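Local coordinates for protein glycoside Hydrolase (PDB 5TA0) that probably hydrolyses agarose-derived chains as a glycoside hydrolase of a human gut bacterium, and here binds the oligosaccharide neoagarooctaose, at residues 140-145 with 206-211; 200-205 with 323-328. One frame throughout, in Å; residues are numbered along the deposited sequence.

Overall arrangement
Contacts 1 and 2 sit side by side, their centres 11 Å apart, at the C-terminal ends of the parallel barrel strands and along one bound agarose chain. Contact 2 is buried, its centre 10 Å from the centre of the chain; contact 1 lies 21 Å out and is only partly buried. Helix 204-210 serves both: 206-211 continues directly from 200-205, and D210 N probably bonds L205 O. A second probable backbone bond, from N202 N to N140 O, ties loop 140-145 to the same segment. Their chemistry differs with depth: contact 1 lays a phenyl ring against an aspartate and an isoleucine, flanked by sugar-binding residues, whereas contact 2 gathers polar side chains around the sugars.

Contact 1: residues 140-145 with 206-211; sequences NQFSPF and WDIYDK. With GAL (beta-D-galactopyranose), chain C; AAL (3,6-anhydro-alpha-L-galactopyranose), chain B; AAL (3,6-anhydro-alpha-L-galactopyranose), chain D; GAL (beta-D-galactopyranose), chain E.
F142, in the loop after strand 134-140, faces D207 on helix 204-210 across 7.3 Å between their CA atoms, the nearest backbone approach of 140-145 to 206-211. With CG anti to the backbone N (chi1 -177°), the F142 ring reaches toward the helix. D207 CB lies 3.5 Å from the centroid of the F142 ring and 13° off its normal, a CH-pi contact over the face. The D207 carboxylate continues almost flat against the F142 ring, their planes 11° apart. I208 comes in crosswise, its CG1 3.7 Å from F142 CZ. K211 NZ forms a salt bridge with D207 OD1 at 2.9 Å, from above the carboxylate plane.

Both segments carry residues of the glycan pocket. Q141 NE2 donates a nearly straight hydrogen bond to O4 of the chain C galactose, 3.0 Å away, while K89 holds Q141 OE1. W206 presents one face to the chain B anhydrogalactose, whose C6 lies 3.4 Å above the indole plane; K211 CB covers the opposite face. No hydrogen bond joins the segments, so loop and helix meet through van der Waals and CH-pi contacts, while D207 spends its charge on K211 and Q141 NE2 bonds a sugar and T85.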
ATOM      1  N   ASN A 140     -13.391  -3.954 -11.093  1.00  6.36           N
ATOM      2  CA  ASN A 140     -13.472  -4.550 -12.432  1.00  6.50           C
ATOM      3  C   ASN A 140     -12.082  -4.663 -13.044  1.00  6.74           C
ATOM      4  O   ASN A 140     -11.319  -3.679 -13.068  1.00  7.02           O
ATOM      5  CB  ASN A 140     -14.317  -3.676 -13.355  1.00  6.70           C
ATOM      6  CG  ASN A 140     -15.758  -3.644 -12.951  1.00  7.04           C
ATOM      7  OD1 ASN A 140     -16.495  -4.603 -13.183  1.00  7.17           O
ATOM      8  ND2 ASN A 140     -16.151  -2.569 -12.267  1.00  7.07           N
ATOM      9  N   GLN A 141     -11.775  -5.825 -13.624  1.00  6.82           N
ATOM     10  CA  GLN A 141     -10.655  -5.891 -14.574  1.00  6.86           C
ATOM     11  C   GLN A 141     -10.958  -4.990 -15.776  1.00  6.92           C
ATOM     12  O   GLN A 141     -12.104  -4.623 -16.037  1.00  6.87           O
ATOM     13  CB  GLN A 141     -10.428  -7.322 -15.019  1.00  7.63           C
ATOM     14  CG  GLN A 141      -9.915  -8.215 -13.914  1.00  8.64           C
ATOM     15  CD  GLN A 141      -9.791  -9.653 -14.339  1.00 10.43           C
ATOM     16  OE1 GLN A 141      -9.331  -9.961 -15.469  1.00 12.50           O
ATOM     17  NE2 GLN A 141     -10.234 -10.554 -13.478  1.00 10.77           N
ATOM     18  N   PHE A 142      -9.901  -4.570 -16.452  1.00  6.70           N
ATOM     19  CA  PHE A 142     -10.017  -3.598 -17.516  1.00  6.96           C
ATOM     20  C   PHE A 142     -11.036  -3.975 -18.603  1.00  7.14           C
ATOM     21  O   PHE A 142     -11.835  -3.128 -19.025  1.00  7.17           O
ATOM     22  CB  PHE A 142      -8.659  -3.331 -18.162  1.00  6.84           C
ATOM     23  CG  PHE A 142      -8.719  -2.271 -19.227  1.00  6.94           C
ATOM     24  CD1 PHE A 142      -8.802  -2.606 -20.586  1.00  6.92           C
ATOM     25  CD2 PHE A 142      -8.786  -0.935 -18.881  1.00  7.20           C
ATOM     26  CE1 PHE A 142      -8.910  -1.617 -21.546  1.00  7.30           C
ATOM     27  CE2 PHE A 142      -8.902   0.047 -19.839  1.00  7.30           C
ATOM     28  CZ  PHE A 142      -8.947  -0.298 -21.170  1.00  7.38           C
ATOM     29  N   SER A 143     -11.009  -5.231 -19.043  1.00  7.80           N
ATOM     30  CA  SER A 143     -11.800  -5.687 -20.188  1.00  8.82           C
ATOM     31  C   SER A 143     -12.791  -6.739 -19.740  1.00  8.35           C
ATOM     32  O   SER A 143     -12.425  -7.599 -18.958  1.00  9.21           O
ATOM     33  CB  SER A 143     -10.853  -6.299 -21.211  1.00 10.75           C
ATOM     34  OG  SER A 143     -11.540  -6.648 -22.389  1.00 15.09           O
ATOM     35  N   PRO A 144     -14.045  -6.717 -20.214  1.00  8.01           N
ATOM     36  CA  PRO A 144     -14.584  -5.793 -21.201  1.00  7.92           C
ATOM     37  C   PRO A 144     -15.283  -4.565 -20.594  1.00  7.21           C
ATOM     38  O   PRO A 144     -16.000  -3.858 -21.275  1.00  7.75           O
ATOM     39  CB  PRO A 144     -15.561  -6.698 -21.966  1.00  8.28           C
ATOM     40  CG  PRO A 144     -16.072  -7.616 -20.920  1.00  8.31           C
ATOM     41  CD  PRO A 144     -14.964  -7.836 -19.939  1.00  8.33           C
ATOM     42  N   PHE A 145     -15.048  -4.298 -19.310  1.00  6.70           N
ATOM     43  CA  PHE A 145     -15.712  -3.193 -18.586  1.00  6.61           C
ATOM     44  C   PHE A 145     -15.447  -1.821 -19.209  1.00  6.56           C
ATOM     45  O   PHE A 145     -16.369  -1.000 -19.303  1.00  6.60           O
ATOM     46  CB  PHE A 145     -15.275  -3.217 -17.104  1.00  6.34           C
ATOM     47  CG  PHE A 145     -15.982  -2.205 -16.230  1.00  6.55           C
ATOM     48  CD1 PHE A 145     -17.320  -2.340 -15.927  1.00  6.79           C
ATOM     49  CD2 PHE A 145     -15.302  -1.125 -15.722  1.00  6.66           C
ATOM     50  CE1 PHE A 145     -17.963  -1.431 -15.094  1.00  6.75           C
ATOM     51  CE2 PHE A 145     -15.947  -0.211 -14.889  1.00  6.87           C
ATOM     52  CZ  PHE A 145     -17.274  -0.361 -14.585  1.00  6.86           C
ATOM     53  N   TRP A 206      -2.341   1.227 -18.022  1.00  7.57           N
ATOM     54  CA  TRP A 206      -1.542   0.148 -18.570  1.00  8.01           C
ATOM     55  C   TRP A 206      -2.168  -0.341 -19.884  1.00  7.98           C
ATOM     56  O   TRP A 206      -1.490  -0.414 -20.919  1.00  8.10           O
ATOM     57  CB  TRP A 206      -1.375  -1.000 -17.573  1.00  8.52           C
ATOM     58  CG  TRP A 206      -0.631  -2.156 -18.164  1.00  9.11           C
ATOM     59  CD1 TRP A 206      -1.151  -3.340 -18.539  1.00  9.54           C
ATOM     60  CD2 TRP A 206       0.764  -2.201 -18.506  1.00  9.32           C
ATOM     61  NE1 TRP A 206      -0.176  -4.138 -19.097  1.00  9.99           N
ATOM     62  CE2 TRP A 206       1.004  -3.458 -19.103  1.00  9.65           C
ATOM     63  CE3 TRP A 206       1.819  -1.286 -18.410  1.00  9.63           C
ATOM     64  CZ2 TRP A 206       2.283  -3.833 -19.572  1.00  9.96           C
ATOM     65  CZ3 TRP A 206       3.094  -1.673 -18.867  1.00  9.75           C
ATOM     66  CH2 TRP A 206       3.303  -2.926 -19.434  1.00 10.00           C
ATOM     67  N   ASP A 207      -3.459  -0.669 -19.863  1.00  8.13           N
ATOM     68  CA  ASP A 207      -4.111  -1.136 -21.098  1.00  8.79           C
ATOM     69  C   ASP A 207      -4.321  -0.030 -22.133  1.00  8.25           C
ATOM     70  O   ASP A 207      -4.194  -0.280 -23.337  1.00  8.24           O
ATOM     71  CB  ASP A 207      -5.449  -1.810 -20.778  1.00  9.90           C
ATOM     72  CG  ASP A 207      -5.307  -3.274 -20.471  1.00 11.83           C
ATOM     73  OD1 ASP A 207      -5.521  -4.086 -21.382  1.00 16.25           O
ATOM     74  OD2 ASP A 207      -5.022  -3.637 -19.345  1.00 14.42           O
ATOM     75  N   ILE A 208      -4.682   1.167 -21.705  1.00  7.57           N
ATOM     76  CA  ILE A 208      -5.005   2.263 -22.628  1.00  7.51           C
ATOM     77  C   ILE A 208      -3.766   2.822 -23.316  1.00  7.81           C
ATOM     78  O   ILE A 208      -3.830   3.167 -24.509  1.00  8.13           O
ATOM     79  CB  ILE A 208      -5.781   3.394 -21.902  1.00  7.45           C
ATOM     80  CG1 ILE A 208      -7.196   2.921 -21.650  1.00  7.63           C
ATOM     81  CG2 ILE A 208      -5.751   4.736 -22.637  1.00  7.71           C
ATOM     82  CD1 ILE A 208      -7.957   3.766 -20.649  1.00  7.78           C
ATOM     83  N   TYR A 209      -2.670   2.950 -22.582  1.00  7.95           N
ATOM     84  CA  TYR A 209      -1.537   3.762 -23.033  1.00  8.92           C
ATOM     85  C   TYR A 209      -0.191   3.086 -23.046  1.00  8.78           C
ATOM     86  O   TYR A 209       0.584   3.321 -23.975  1.00  9.27           O
ATOM     87  CB  TYR A 209      -1.421   5.044 -22.196  1.00  9.93           C
ATOM     88  CG  TYR A 209      -0.943   6.165 -23.045  1.00 11.47           C
ATOM     89  CD1 TYR A 209       0.417   6.416 -23.233  1.00 12.21           C
ATOM     90  CD2 TYR A 209      -1.866   6.922 -23.761  1.00 13.13           C
ATOM     91  CE1 TYR A 209       0.843   7.434 -24.092  1.00 14.52           C
ATOM     92  CE2 TYR A 209      -1.466   7.925 -24.591  1.00 14.87           C
ATOM     93  CZ  TYR A 209      -0.136   8.175 -24.766  1.00 15.19           C
ATOM     94  OH  TYR A 209       0.200   9.202 -25.605  1.00 21.31           O
ATOM     95  N   ASP A 210       0.129   2.289 -22.022  1.00  8.63           N
ATOM     96  CA  ASP A 210       1.531   1.893 -21.777  1.00  8.76           C
ATOM     97  C   ASP A 210       1.926   0.508 -22.217  1.00  9.32           C
ATOM     98  O   ASP A 210       3.115   0.289 -22.481  1.00 10.31           O
ATOM     99  CB  ASP A 210       1.868   2.077 -20.288  1.00  8.92           C
ATOM    100  CG  ASP A 210       1.649   3.489 -19.842  1.00  9.72           C
ATOM    101  OD1 ASP A 210       1.958   4.428 -20.594  1.00  9.81           O
ATOM    102  OD2 ASP A 210       1.164   3.697 -18.705  1.00 10.48           O
ATOM    103  N   LYS A 211       1.012  -0.443 -22.246  1.00  9.87           N
ATOM    104  CA  LYS A 211       1.384  -1.816 -22.616  1.00 10.81           C
ATOM    105  C   LYS A 211       1.819  -1.878 -24.081  1.00 11.32           C
ATOM    106  O   LYS A 211       1.491  -1.000 -24.871  1.00 10.98           O
ATOM    107  CB  LYS A 211       0.234  -2.802 -22.387  1.00 11.35           C
ATOM    108  CG  LYS A 211      -0.956  -2.662 -23.333  1.00 11.95           C
ATOM    109  CD  LYS A 211      -1.956  -3.769 -23.088  1.00 13.52           C
ATOM    110  CE  LYS A 211      -3.088  -3.642 -24.085  1.00 14.52           C
ATOM    111  NZ  LYS A 211      -4.127  -4.682 -23.868  1.00 16.60           N
TER
HETATM  112  C1  GAL C   5      -8.113 -12.767 -11.571  1.00 20.38           C
HETATM  113  C2  GAL C   5      -9.408 -13.450 -11.119  1.00 20.96           C
HETATM  114  C3  GAL C   5      -9.697 -14.729 -11.914  1.00 22.35           C
HETATM  115  C4  GAL C   5      -9.572 -14.458 -13.407  1.00 22.29           C
HETATM  116  C5  GAL C   5      -8.210 -13.832 -13.697  1.00 22.47           C
HETATM  117  C6  GAL C   5      -7.986 -13.532 -15.177  1.00 23.49           C
HETATM  118  O2  GAL C   5      -9.272 -13.739  -9.727  1.00 21.68           O
HETATM  119  O3  GAL C   5     -10.988 -15.260 -11.560  1.00 24.32           O
HETATM  120  O4  GAL C   5     -10.584 -13.522 -13.818  1.00 21.54           O
HETATM  121  O5  GAL C   5      -8.084 -12.593 -12.982  1.00 20.26           O
HETATM  122  O6  GAL C   5      -6.700 -12.916 -15.374  1.00 26.56           O
HETATM  123  C1  AAL B   2       3.216  -5.973 -16.415  1.00 20.77           C
HETATM  124  C2  AAL B   2       2.464  -7.299 -16.517  1.00 21.83           C
HETATM  125  C3  AAL B   2       1.076  -7.097 -15.966  1.00 21.13           C
HETATM  126  C4  AAL B   2       1.122  -6.662 -14.527  1.00 21.49           C
HETATM  127  C5  AAL B   2       1.590  -5.250 -14.731  1.00 20.39           C
HETATM  128  C6  AAL B   2       0.677  -4.781 -15.838  1.00 19.54           C
HETATM  129  O2  AAL B   2       3.131  -8.327 -15.772  1.00 22.06           O
HETATM  130  O3  AAL B   2       0.475  -5.970 -16.635  1.00 20.95           O
HETATM  131  O4  AAL B   2      -0.194  -6.639 -14.024  1.00 23.12           O
HETATM  132  O5  AAL B   2       2.951  -5.314 -15.163  1.00 18.88           O
HETATM  133  C1  AAL D   4      -4.739  -8.847 -11.106  1.00 20.10           C
HETATM  134  C2  AAL D   4      -6.154  -8.349 -11.465  1.00 20.27           C
HETATM  135  C3  AAL D   4      -7.237  -9.257 -10.906  1.00 18.78           C
HETATM  136  C4  AAL D   4      -6.952 -10.688 -11.301  1.00 19.38           C
HETATM  137  C5  AAL D   4      -5.772 -10.965 -10.425  1.00 19.71           C
HETATM  138  C6  AAL D   4      -6.206 -10.363  -9.126  1.00 19.87           C
HETATM  139  O2  AAL D   4      -6.335  -8.299 -12.884  1.00 20.69           O
HETATM  140  O3  AAL D   4      -7.096  -9.298  -9.481  1.00 19.35           O
HETATM  141  O4  AAL D   4      -8.057 -11.519 -10.886  1.00 19.76           O
HETATM  142  O5  AAL D   4      -4.619 -10.256 -10.888  1.00 19.87           O
HETATM  143  C1  GAL E   1       7.574  -5.044 -18.452  1.00 22.38           C
HETATM  144  C2  GAL E   1       6.609  -6.005 -17.792  1.00 21.70           C
HETATM  145  C3  GAL E   1       5.350  -5.289 -17.310  1.00 20.38           C
HETATM  146  C4  GAL E   1       5.711  -4.056 -16.494  1.00 19.86           C
HETATM  147  C5  GAL E   1       6.661  -3.175 -17.295  1.00 21.07           C
HETATM  148  C6  GAL E   1       7.001  -1.895 -16.557  1.00 21.53           C
HETATM  149  O1  GAL E   1       8.816  -5.687 -18.797  1.00 25.69           O
HETATM  150  O2  GAL E   1       6.202  -7.023 -18.704  1.00 24.04           O
HETATM  151  O3  GAL E   1       4.608  -6.261 -16.567  1.00 20.87           O
HETATM  152  O4  GAL E   1       6.349  -4.425 -15.262  1.00 17.90           O
HETATM  153  O5  GAL E   1       7.842  -3.944 -17.568  1.00 22.45           O
HETATM  154  O6  GAL E   1       7.862  -1.083 -17.358  1.00 22.75           O

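Contact 2: residues 200-205 with 323-328; sequences VINEPL and ISQYSA. With GAL (beta-D-galactopyranose), chain F; AAL (3,6-anhydro-alpha-L-galactopyranose), chain D; AAL (3,6-anhydro-alpha-L-galactopyranose), chain B.
The active-site cleft of this parallel-stranded barrel glycoside hydrolase brings N202 and E203, beyond strand 197-199, the fourth of the barrel, opposite Q325 on strand 321-326, the seventh. In clan GH-A enzymes a glutamate after strand four and another on strand seven serve as acid/base and nucleophile; by that analogy E203 and position 325 are the probable counterparts. Q325 is probably the engineered glutamine of this Glu-to-Gln variant, presumably made to trap the intact sugar. All three residues line the glycan pocket.

E203 sits at the N-cap position of helix 204-210, its side chain about 4 Å from a bound calcium ion. That side chain is extended beyond CG and crosses Q325 at about a right angle, with the carboxylate and amide planes 46° apart. H281 hydrogen-bonds both E203 OE2 and S324 OG, so one second-shell residue links the two sides of the site. N202 crosses Q325 at a similar angle, its OD1 held by R83, while N202 ND2 lies 3.5 Å from O2 of the chain D anhydrogalactose. The segments bury only 78 Å², with no hydrogen bond; O2 of the chain F galactose lies close to both sides, 3.9 Å from Q325 CD and 2.8 Å from E203 OE1. E203 OE1 also lies 3.3 Å from O4 of the chain B anhydrogalactose, the glycosidic oxygen bonded to C1 of the chain F galactose.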
ATOM      1  N   VAL A 200     -13.073   1.476  -9.323  1.00  5.79           N
ATOM      2  CA  VAL A 200     -13.739   1.510 -10.633  1.00  5.93           C
ATOM      3  C   VAL A 200     -13.176   0.444 -11.577  1.00  5.92           C
ATOM      4  O   VAL A 200     -13.911  -0.388 -12.138  1.00  6.63           O
ATOM      5  CB  VAL A 200     -13.657   2.932 -11.242  1.00  5.84           C
ATOM      6  CG1 VAL A 200     -14.100   2.953 -12.703  1.00  6.06           C
ATOM      7  CG2 VAL A 200     -14.509   3.896 -10.400  1.00  5.92           C
ATOM      8  N   ILE A 201     -11.864   0.490 -11.776  1.00  5.86           N
ATOM      9  CA  ILE A 201     -11.243  -0.323 -12.843  1.00  5.84           C
ATOM     10  C   ILE A 201      -9.772  -0.556 -12.562  1.00  5.80           C
ATOM     11  O   ILE A 201      -9.050   0.365 -12.163  1.00  6.02           O
ATOM     12  CB  ILE A 201     -11.507   0.328 -14.227  1.00  6.20           C
ATOM     13  CG1 ILE A 201     -11.133  -0.599 -15.386  1.00  6.58           C
ATOM     14  CG2 ILE A 201     -10.834   1.690 -14.337  1.00  6.22           C
ATOM     15  CD1 ILE A 201     -11.538  -0.058 -16.717  1.00  6.80           C
ATOM     16  N   ASN A 202      -9.310  -1.779 -12.783  1.00  5.89           N
ATOM     17  CA  ASN A 202      -7.932  -2.149 -12.472  1.00  6.17           C
ATOM     18  C   ASN A 202      -6.914  -1.694 -13.526  1.00  6.13           C
ATOM     19  O   ASN A 202      -7.063  -2.020 -14.708  1.00  6.25           O
ATOM     20  CB  ASN A 202      -7.856  -3.671 -12.349  1.00  6.37           C
ATOM     21  CG  ASN A 202      -6.527  -4.159 -11.846  1.00  6.97           C
ATOM     22  OD1 ASN A 202      -6.164  -3.923 -10.704  1.00  7.68           O
ATOM     23  ND2 ASN A 202      -5.782  -4.878 -12.702  1.00  7.75           N
ATOM     24  N   GLU A 203      -5.887  -0.930 -13.119  1.00  6.21           N
ATOM     25  CA  GLU A 203      -4.725  -0.600 -13.969  1.00  6.43           C
ATOM     26  C   GLU A 203      -5.103  -0.176 -15.394  1.00  6.50           C
ATOM     27  O   GLU A 203      -4.633  -0.731 -16.394  1.00  6.45           O
ATOM     28  CB  GLU A 203      -3.758  -1.788 -13.973  1.00  6.66           C
ATOM     29  CG  GLU A 203      -3.251  -2.120 -12.573  1.00  7.14           C
ATOM     30  CD  GLU A 203      -2.130  -3.123 -12.505  1.00  8.19           C
ATOM     31  OE1 GLU A 203      -1.942  -3.866 -13.481  1.00  9.21           O
ATOM     32  OE2 GLU A 203      -1.492  -3.182 -11.420  1.00  8.55           O
ATOM     33  N   PRO A 204      -5.944   0.861 -15.505  1.00  6.20           N
ATOM     34  CA  PRO A 204      -6.485   1.200 -16.810  1.00  6.47           C
ATOM     35  C   PRO A 204      -5.515   1.808 -17.802  1.00  6.71           C
ATOM     36  O   PRO A 204      -5.641   1.533 -18.998  1.00  6.80           O
ATOM     37  CB  PRO A 204      -7.629   2.157 -16.485  1.00  6.37           C
ATOM     38  CG  PRO A 204      -7.212   2.808 -15.184  1.00  6.40           C
ATOM     39  CD  PRO A 204      -6.548   1.671 -14.433  1.00  6.16           C
ATOM     40  N   LEU A 205      -4.599   2.654 -17.347  1.00  6.75           N
ATOM     41  CA  LEU A 205      -3.630   3.276 -18.248  1.00  7.23           C
ATOM     42  C   LEU A 205      -2.586   2.315 -18.742  1.00  7.57           C
ATOM     43  O   LEU A 205      -2.047   2.532 -19.824  1.00  8.00           O
ATOM     44  CB  LEU A 205      -3.014   4.555 -17.671  1.00  7.42           C
ATOM     45  CG  LEU A 205      -4.044   5.684 -17.472  1.00  7.80           C
ATOM     46  CD1 LEU A 205      -3.333   6.928 -16.961  1.00  7.92           C
ATOM     47  CD2 LEU A 205      -4.838   6.017 -18.735  1.00  8.41           C
ATOM     48  N   ILE A 323      -3.930   1.098  -1.201  1.00  6.63           N
ATOM     49  CA  ILE A 323      -2.899   0.423  -2.003  1.00  6.96           C
ATOM     50  C   ILE A 323      -3.381  -1.005  -2.193  1.00  6.77           C
ATOM     51  O   ILE A 323      -3.142  -1.882  -1.368  1.00  6.92           O
ATOM     52  CB  ILE A 323      -1.483   0.541  -1.394  1.00  7.88           C
ATOM     53  CG1 ILE A 323      -1.137   2.007  -1.054  1.00  8.72           C
ATOM     54  CG2 ILE A 323      -0.450   0.042  -2.383  1.00  7.93           C
ATOM     55  CD1 ILE A 323      -1.413   2.372   0.371  1.00  9.45           C
ATOM     56  N   SER A 324      -4.121  -1.261  -3.288  1.00  6.47           N
ATOM     57  CA  SER A 324      -4.832  -2.522  -3.378  1.00  6.62           C
ATOM     58  C   SER A 324      -3.990  -3.702  -3.880  1.00  6.46           C
ATOM     59  O   SER A 324      -4.449  -4.834  -3.824  1.00  6.81           O
ATOM     60  CB  SER A 324      -6.087  -2.399  -4.216  1.00  6.53           C
ATOM     61  OG  SER A 324      -5.840  -1.858  -5.487  1.00  7.12           O
ATOM     62  N   GLN A 325      -2.792  -3.403  -4.370  1.00  6.71           N
ATOM     63  CA  GLN A 325      -1.747  -4.407  -4.677  1.00  7.10           C
ATOM     64  C   GLN A 325      -0.391  -3.787  -4.405  1.00  7.11           C
ATOM     65  O   GLN A 325      -0.119  -2.701  -4.919  1.00  7.45           O
ATOM     66  CB  GLN A 325      -1.748  -4.833  -6.144  1.00  7.75           C
ATOM     67  CG  GLN A 325      -2.979  -5.604  -6.615  1.00  8.48           C
ATOM     68  CD  GLN A 325      -2.952  -5.920  -8.103  1.00  9.92           C
ATOM     69  OE1 GLN A 325      -1.862  -6.003  -8.744  1.00 13.07           O
ATOM     70  NE2 GLN A 325      -4.117  -6.122  -8.666  1.00 10.59           N
ATOM     71  N   TYR A 326       0.454  -4.470  -3.647  1.00  7.00           N
ATOM     72  CA  TYR A 326       1.837  -4.024  -3.480  1.00  7.28           C
ATOM     73  C   TYR A 326       2.740  -5.194  -3.174  1.00  7.85           C
ATOM     74  O   TYR A 326       2.284  -6.234  -2.719  1.00  7.94           O
ATOM     75  CB  TYR A 326       1.962  -2.962  -2.397  1.00  7.10           C
ATOM     76  CG  TYR A 326       1.856  -3.398  -0.949  1.00  6.90           C
ATOM     77  CD1 TYR A 326       2.998  -3.695  -0.211  1.00  6.83           C
ATOM     78  CD2 TYR A 326       0.627  -3.421  -0.282  1.00  7.08           C
ATOM     79  CE1 TYR A 326       2.937  -4.033   1.127  1.00  6.80           C
ATOM     80  CE2 TYR A 326       0.549  -3.785   1.070  1.00  7.07           C
ATOM     81  CZ  TYR A 326       1.704  -4.046   1.770  1.00  6.83           C
ATOM     82  OH  TYR A 326       1.697  -4.352   3.120  1.00  7.41           O
ATOM     83  N   SER A 327       4.018  -4.948  -3.430  1.00  8.82           N
ATOM     84  CA  SER A 327       5.213  -5.724  -2.999  1.00  9.98           C
ATOM     85  C   SER A 327       6.252  -5.613  -4.111  1.00  9.26           C
ATOM     86  O   SER A 327       6.736  -4.510  -4.323  1.00 10.10           O
ATOM     87  CB  SER A 327       4.967  -7.144  -2.462  1.00 11.12           C
ATOM     88  OG  SER A 327       4.510  -7.994  -3.479  1.00 12.29           O
ATOM     89  N   ALA A 328       6.625  -6.728  -4.738  1.00  9.24           N
ATOM     90  CA  ALA A 328       7.619  -6.704  -5.829  1.00  9.60           C
ATOM     91  C   ALA A 328       7.034  -7.362  -7.069  1.00 10.22           C
ATOM     92  O   ALA A 328       6.208  -8.288  -6.984  1.00 11.80           O
ATOM     93  CB  ALA A 328       8.882  -7.437  -5.416  1.00  9.88           C
TER
HETATM   94  C1  GAL F   3      -0.390  -7.527 -12.920  1.00 21.92           C
HETATM   95  C2  GAL F   3      -1.869  -7.371 -12.606  1.00 21.69           C
HETATM   96  C3  GAL F   3      -2.458  -8.506 -11.788  1.00 21.98           C
HETATM   97  C4  GAL F   3      -1.844  -9.863 -12.113  1.00 23.58           C
HETATM   98  C5  GAL F   3      -0.345  -9.813 -12.225  1.00 23.51           C
HETATM   99  C6  GAL F   3       0.331 -11.148 -12.589  1.00 24.53           C
HETATM  100  O2  GAL F   3      -2.073  -6.175 -11.867  1.00 20.73           O
HETATM  101  O3  GAL F   3      -3.845  -8.492 -12.161  1.00 21.27           O
HETATM  102  O4  GAL F   3      -2.404 -10.310 -13.361  1.00 24.18           O
HETATM  103  O5  GAL F   3      -0.064  -8.877 -13.265  1.00 23.29           O
HETATM  104  O6  GAL F   3       0.138 -12.173 -11.597  1.00 23.51           O
HETATM  105  C1  AAL D   4      -4.739  -8.847 -11.106  1.00 20.10           C
HETATM  106  C2  AAL D   4      -6.154  -8.349 -11.465  1.00 20.27           C
HETATM  107  C3  AAL D   4      -7.237  -9.257 -10.906  1.00 18.78           C
HETATM  108  C4  AAL D   4      -6.952 -10.688 -11.301  1.00 19.38           C
HETATM  109  C5  AAL D   4      -5.772 -10.965 -10.425  1.00 19.71           C
HETATM  110  C6  AAL D   4      -6.206 -10.363  -9.126  1.00 19.87           C
HETATM  111  O2  AAL D   4      -6.335  -8.299 -12.884  1.00 20.69           O
HETATM  112  O3  AAL D   4      -7.096  -9.298  -9.481  1.00 19.35           O
HETATM  113  O4  AAL D   4      -8.057 -11.519 -10.886  1.00 19.76           O
HETATM  114  O5  AAL D   4      -4.619 -10.256 -10.888  1.00 19.87           O
HETATM  115  C1  AAL B   2       3.216  -5.973 -16.415  1.00 20.77           C
HETATM  116  C2  AAL B   2       2.464  -7.299 -16.517  1.00 21.83           C
HETATM  117  C3  AAL B   2       1.076  -7.097 -15.966  1.00 21.13           C
HETATM  118  C4  AAL B   2       1.122  -6.662 -14.527  1.00 21.49           C
HETATM  119  C5  AAL B   2       1.590  -5.250 -14.731  1.00 20.39           C
HETATM  120  C6  AAL B   2       0.677  -4.781 -15.838  1.00 19.54           C
HETATM  121  O2  AAL B   2       3.131  -8.327 -15.772  1.00 22.06           O
HETATM  122  O3  AAL B   2       0.475  -5.970 -16.635  1.00 20.95           O
HETATM  123  O4  AAL B   2      -0.194  -6.639 -14.024  1.00 23.12           O
HETATM  124  O5  AAL B   2       2.951  -5.314 -15.163  1.00 18.88           O